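Local structure of GAF domain-containing protein (Thermoplasma acidophilum, 4MN7) at residues D26-Y31 / G104-D109; D57-L62 / Q89-V94. The protein is a free methionine-R-sulfoxide reductase of type II, built as a GAF domain, that reduces the R form of free methionine sulfoxide to methionine. The protein carries 1 engineered substitution. All coordinates share one frame; numbering follows the deposited sequence.

Contact 1: D26-Y31 / G104-D109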
loop_
_atom_site.group_PDB
_atom_site.type_symbol
_atom_site.label_atom_id
_atom_site.label_comp_id
_atom_site.label_asym_id
_atom_site.label_seq_id
_atom_site.Cartn_x
_atom_site.Cartn_y
_atom_site.Cartn_z
ATOM N N ASP A 26 2.525 15.725 -12.802
ATOM C CA ASP A 26 1.863 15.384 -14.071
ATOM C C ASP A 26 1.981 13.944 -14.533
ATOM O O ASP A 26 1.159 13.513 -15.282
ATOM C CB ASP A 26 2.383 16.305 -15.179
ATOM C CG ASP A 26 1.963 17.739 -14.943
ATOM O OD1 ASP A 26 0.744 17.888 -14.832
ATOM O OD2 ASP A 26 2.799 18.649 -14.785
ATOM N N TRP A 27 2.985 13.197 -14.044
ATOM C CA TRP A 27 3.183 11.802 -14.344
ATOM C C TRP A 27 3.773 11.185 -13.083
ATOM O O TRP A 27 4.693 11.710 -12.496
ATOM C CB TRP A 27 4.159 11.631 -15.554
ATOM C CG TRP A 27 4.220 10.233 -16.147
ATOM C CD1 TRP A 27 3.416 9.708 -17.077
ATOM C CD2 TRP A 27 5.098 9.193 -15.748
ATOM N NE1 TRP A 27 3.744 8.417 -17.326
ATOM C CE2 TRP A 27 4.774 8.070 -16.502
ATOM C CE3 TRP A 27 6.154 9.112 -14.818
ATOM C CZ2 TRP A 27 5.433 6.866 -16.355
ATOM C CZ3 TRP A 27 6.821 7.904 -14.667
ATOM C CH2 TRP A 27 6.476 6.809 -15.449
ATOM N N VAL A 28 3.203 10.083 -12.659
ATOM C CA VAL A 28 3.682 9.339 -11.538
ATOM C C VAL A 28 3.843 7.882 -11.883
ATOM O O VAL A 28 2.933 7.259 -12.395
ATOM C CB VAL A 28 2.718 9.486 -10.349
ATOM C CG1 VAL A 28 3.317 8.786 -9.123
ATOM C CG2 VAL A 28 2.501 10.970 -10.047
ATOM N N GLY A 29 5.008 7.348 -11.581
ATOM C CA GLY A 29 5.274 5.934 -11.785
ATOM C C GLY A 29 6.140 5.264 -10.752
ATOM O O GLY A 29 6.974 5.899 -10.106
ATOM N N PHE A 30 5.926 3.952 -10.621
ATOM C CA PHE A 30 6.760 3.113 -9.855
ATOM C C PHE A 30 7.547 2.221 -10.796
ATOM O O PHE A 30 6.963 1.387 -11.570
ATOM C CB PHE A 30 6.000 2.224 -8.893
ATOM C CG PHE A 30 5.412 2.935 -7.667
ATOM C CD1 PHE A 30 4.348 3.800 -7.778
ATOM C CD2 PHE A 30 5.875 2.658 -6.393
ATOM C CE1 PHE A 30 3.791 4.418 -6.643
ATOM C CE2 PHE A 30 5.288 3.244 -5.273
ATOM C CZ PHE A 30 4.253 4.138 -5.413
ATOM N N TYR A 31 8.865 2.362 -10.671
ATOM C CA TYR A 31 9.797 1.469 -11.295
ATOM C C TYR A 31 10.339 0.541 -10.261
ATOM O O TYR A 31 10.644 0.978 -9.147
ATOM C CB TYR A 31 10.965 2.225 -11.918
ATOM C CG TYR A 31 10.614 2.946 -13.194
ATOM C CD1 TYR A 31 10.699 2.296 -14.424
ATOM C CD2 TYR A 31 10.242 4.270 -13.177
ATOM C CE1 TYR A 31 10.357 2.929 -15.584
ATOM C CE2 TYR A 31 9.953 4.941 -14.340
ATOM C CZ TYR A 31 10.010 4.254 -15.554
ATOM O OH TYR A 31 9.698 4.909 -16.726
ATOM N N GLY A 104 13.582 -0.219 -5.929
ATOM C CA GLY A 104 12.773 0.453 -6.890
ATOM C C GLY A 104 12.686 1.918 -6.594
ATOM O O GLY A 104 13.518 2.477 -5.889
ATOM N N GLU A 105 11.730 2.590 -7.228
ATOM C CA GLU A 105 11.644 4.060 -7.072
ATOM C C GLU A 105 10.311 4.621 -7.442
ATOM O O GLU A 105 9.536 3.982 -8.186
ATOM C CB GLU A 105 12.739 4.701 -7.947
ATOM C CG GLU A 105 12.528 4.418 -9.420
ATOM C CD GLU A 105 13.738 4.844 -10.270
ATOM O OE1 GLU A 105 14.860 4.934 -9.760
ATOM O OE2 GLU A 105 13.517 5.198 -11.409
ATOM N N ILE A 106 10.059 5.848 -7.035
ATOM C CA ILE A 106 8.898 6.608 -7.513
ATOM C C ILE A 106 9.507 7.676 -8.380
ATOM O O ILE A 106 10.362 8.389 -7.921
ATOM C CB ILE A 106 8.138 7.261 -6.335
ATOM C CG1 ILE A 106 7.735 6.192 -5.345
ATOM C CG2 ILE A 106 6.888 7.997 -6.796
ATOM C CD1 ILE A 106 6.963 6.698 -4.184
ATOM N N ASP A 107 9.027 7.783 -9.626
ATOM C CA ASP A 107 9.448 8.763 -10.604
ATOM C C ASP A 107 8.305 9.667 -10.915
ATOM O O ASP A 107 7.234 9.208 -11.350
ATOM C CB ASP A 107 9.872 8.017 -11.885
ATOM C CG ASP A 107 10.413 8.926 -12.989
ATOM O OD1 ASP A 107 10.915 10.040 -12.677
ATOM O OD2 ASP A 107 10.355 8.509 -14.188
ATOM N N ILE A 108 8.512 10.961 -10.708
ATOM C CA ILE A 108 7.455 11.945 -10.990
ATOM C C ILE A 108 7.967 13.090 -11.873
ATOM O O ILE A 108 8.978 13.722 -11.580
ATOM C CB ILE A 108 6.939 12.543 -9.659
ATOM C CG1 ILE A 108 6.461 11.449 -8.739
ATOM C CG2 ILE A 108 5.803 13.496 -9.910
ATOM C CD1 ILE A 108 5.992 11.918 -7.349
ATOM N N ASP A 109 7.202 13.402 -12.905
ATOM C CA ASP A 109 7.472 14.480 -13.849
ATOM C C ASP A 109 6.461 15.603 -13.562
ATOM O O ASP A 109 5.265 15.353 -13.284
ATOM C CB ASP A 109 7.142 14.053 -15.322
ATOM C CG ASP A 109 8.187 13.106 -15.934
ATOM O OD1 ASP A 109 8.302 11.974 -15.467
ATOM O OD2 ASP A 109 8.859 13.480 -16.912
HETATM O O HOH W 1 11.421 7.479 -17.229
#

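Contact 2: D57-L62 / Q89-V94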
loop_
_atom_site.group_PDB
_atom_site.type_symbol
_atom_site.label_atom_id
_atom_site.label_comp_id
_atom_site.label_asym_id
_atom_site.label_seq_id
_atom_site.Cartn_x
_atom_site.Cartn_y
_atom_site.Cartn_z
ATOM N N ASP A 57 22.791 6.350 -17.155
ATOM C CA ASP A 57 22.946 7.795 -16.882
ATOM C C ASP A 57 21.696 8.625 -16.518
ATOM O O ASP A 57 21.885 9.716 -15.992
ATOM C CB ASP A 57 23.593 8.487 -18.094
ATOM C CG ASP A 57 25.062 8.269 -18.136
ATOM O OD1 ASP A 57 25.660 8.077 -17.062
ATOM O OD2 ASP A 57 25.605 8.271 -19.244
ATOM N N GLY A 58 20.470 8.148 -16.811
ATOM C CA GLY A 58 19.247 8.906 -16.528
ATOM C C GLY A 58 18.983 9.149 -15.037
ATOM O O GLY A 58 19.639 8.570 -14.151
ATOM N N LEU A 59 18.012 10.001 -14.734
ATOM C CA LEU A 59 17.648 10.233 -13.338
ATOM C C LEU A 59 17.061 8.948 -12.714
ATOM O O LEU A 59 17.228 8.672 -11.552
ATOM C CB LEU A 59 16.599 11.310 -13.251
ATOM C CG LEU A 59 16.979 12.625 -13.914
ATOM C CD1 LEU A 59 15.728 13.494 -14.013
ATOM C CD2 LEU A 59 18.058 13.310 -13.103
ATOM N N CYS A 60 16.336 8.178 -13.484
ATOM C CA CYS A 60 15.750 6.986 -12.930
ATOM C C CYS A 60 16.891 6.068 -12.386
ATOM O O CYS A 60 16.793 5.474 -11.311
ATOM C CB CYS A 60 14.887 6.341 -13.974
ATOM S SG CYS A 60 13.319 7.226 -14.254
ATOM N N SER A 61 17.986 5.935 -13.112
ATOM C CA SER A 61 19.059 5.069 -12.638
ATOM C C SER A 61 19.743 5.663 -11.478
ATOM O O SER A 61 20.142 4.949 -10.529
ATOM C CB SER A 61 20.151 4.914 -13.725
ATOM O OG SER A 61 19.531 4.372 -14.823
ATOM N N LEU A 62 19.946 6.974 -11.584
ATOM C CA LEU A 62 20.734 7.676 -10.584
ATOM C C LEU A 62 20.201 7.448 -9.169
ATOM O O LEU A 62 20.993 7.235 -8.263
ATOM C CB LEU A 62 20.891 9.182 -10.908
ATOM C CG LEU A 62 22.122 9.892 -10.386
ATOM C CD1 LEU A 62 23.354 9.174 -10.923
ATOM C CD2 LEU A 62 22.139 11.377 -10.791
ATOM N N GLN A 89 9.343 19.786 -17.406
ATOM C CA GLN A 89 10.364 20.699 -17.002
ATOM C C GLN A 89 11.013 20.345 -15.728
ATOM O O GLN A 89 12.063 20.859 -15.447
ATOM C CB GLN A 89 9.757 22.099 -16.841
ATOM C CG GLN A 89 9.330 22.667 -18.210
ATOM C CD GLN A 89 8.924 24.137 -18.146
ATOM O OE1 GLN A 89 9.734 25.002 -18.340
ATOM N NE2 GLN A 89 7.665 24.396 -17.831
ATOM N N SER A 90 10.381 19.534 -14.875
ATOM C CA SER A 90 11.119 19.066 -13.684
ATOM C C SER A 90 10.739 17.641 -13.360
ATOM O O SER A 90 9.674 17.169 -13.760
ATOM C CB SER A 90 11.043 20.040 -12.473
ATOM O OG SER A 90 9.713 20.323 -12.096
ATOM N N GLU A 91 11.640 16.954 -12.667
ATOM C CA GLU A 91 11.482 15.550 -12.411
ATOM C C GLU A 91 12.219 15.149 -11.113
ATOM O O GLU A 91 13.329 15.619 -10.832
ATOM C CB GLU A 91 12.024 14.730 -13.574
ATOM C CG GLU A 91 11.843 13.210 -13.365
ATOM C CD GLU A 91 12.265 12.371 -14.537
ATOM O OE1 GLU A 91 12.812 12.980 -15.478
ATOM O OE2 GLU A 91 12.038 11.135 -14.533
ATOM N N ILE A 92 11.565 14.279 -10.333
ATOM C CA ILE A 92 12.106 13.821 -9.061
ATOM C C ILE A 92 11.966 12.323 -9.045
ATOM O O ILE A 92 10.987 11.770 -9.540
ATOM C CB ILE A 92 11.423 14.480 -7.868
ATOM C CG1 ILE A 92 12.176 14.148 -6.583
ATOM C CG2 ILE A 92 9.983 14.073 -7.818
ATOM C CD1 ILE A 92 11.661 14.826 -5.348
ATOM N N VAL A 93 13.014 11.679 -8.585
ATOM C CA VAL A 93 13.041 10.246 -8.484
ATOM C C VAL A 93 13.445 9.930 -7.058
ATOM O O VAL A 93 14.488 10.347 -6.612
ATOM C CB VAL A 93 14.005 9.609 -9.447
ATOM C CG1 VAL A 93 13.828 8.088 -9.449
ATOM C CG2 VAL A 93 13.790 10.103 -10.859
ATOM N N VAL A 94 12.608 9.166 -6.375
ATOM C CA VAL A 94 12.778 8.919 -4.954
ATOM C C VAL A 94 12.930 7.435 -4.797
ATOM O O VAL A 94 12.065 6.703 -5.237
ATOM C CB VAL A 94 11.494 9.312 -4.266
ATOM C CG1 VAL A 94 11.552 8.931 -2.814
ATOM C CG2 VAL A 94 11.239 10.803 -4.457
#

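Contact 1: D26-Y31 / G104-D109
G29 and D107 face each other as a hydrogen-bonded pair of two antiparallel strands at the heart of the GAF-domain sheet. D107 N binds G29 O at 2.8 Å. G29 N returns a bond to D107 O. Y31 and E105 form a second such pair, W27 and D109 a third.

At W27 the pairing ends in a classic beta bulge. D109 O accepts from both D26 N at 2.8 Å and W27 N at 3.2 Å.

V28, F30, I106 and I108 share the apolar face of the sheet. V28 and F30 pack on helix 2-21, and I108 meets I92 of the next strand. I106 CG1 sits over one face of the F30 ring, 4.1 Å from its centroid and offset toward the rim. V28 and I108 lie side by side.

W27, Y31, D107 and D109 share the other face. W27 CG is anti to the backbone N (chi1 -168°), which carries the indole along the strand over G29. W27 NE1 bonds E46 O, and D109 OD2 bonds T88 OG1. Y31 OH bonds H50 O.

D107 OD2 is 3.6 Å from both W27 CZ3 and Y31 CE2, meeting the tyrosine at its edge. A water donates to Y31 OH at 3.1 Å and weakly to D107 OD2.

Contact 2: D57-L62 / Q89-V94
E91 OE1 is hydrogen-bonded to the hydroxyl of Y81, and L59 CD1 lies 3.3 Å from it. The contact sets the first turn of helix 59-66 on one face of the GAF-domain sheet, over strand 90-98. No hydrogen bond joins the two segments. The helix meets the strand through L59 and C60 against E91 and V93, all four buried.

E91 points toward the helix. Its CG is anti to the backbone N (chi1 -178°) and the chain stays extended, which brings the carboxylate up beside L59 and C60. The L59 side chain crosses this chain obliquely, and its CD1 touches CB and CG as well as the carboxylate. With an alanine at E91, the Y81 hydroxyl would probably lose its mate and L59 CD1 would probably border a gap where the carboxylate had been.

V93 packs under the helix backbone. Its CG2 branch lies 3.8 Å from L59 O and 3.9 Å from L59 CB. Both branches lie against L59 O, and CG1 also reaches C60 CA at 4.1 Å.

G58 is the N-cap of the helix, and its O takes the bond from L62 N at 3.0 Å. I92, on the other side of the strand, meets helix 118-136.

On the helix side, C60 SG lies 4.1 Å from E91 OE2.

From the N terminus, helix 2-21 leads into strand 27-34, the first half of contact 1. The chain then makes strands 37-44 and 52-53 and enters helix 59-66, the first half of contact 2. Strand 70-72 and a long loop bring it to strand 90-98, where contact 2 closes its loop. Strand 101-110 follows directly and closes the larger loop of contact 1, so contact 2 is nested inside contact 1. The centres of the two contacts lie about 9 Å apart. Strands 90-98 and 101-110 are sheet neighbours, with I106 N probably bonded to V94 O at 2.8 Å. D107 OD2 also packs on C60 SG, tying helix 59-66 to strand 101-110.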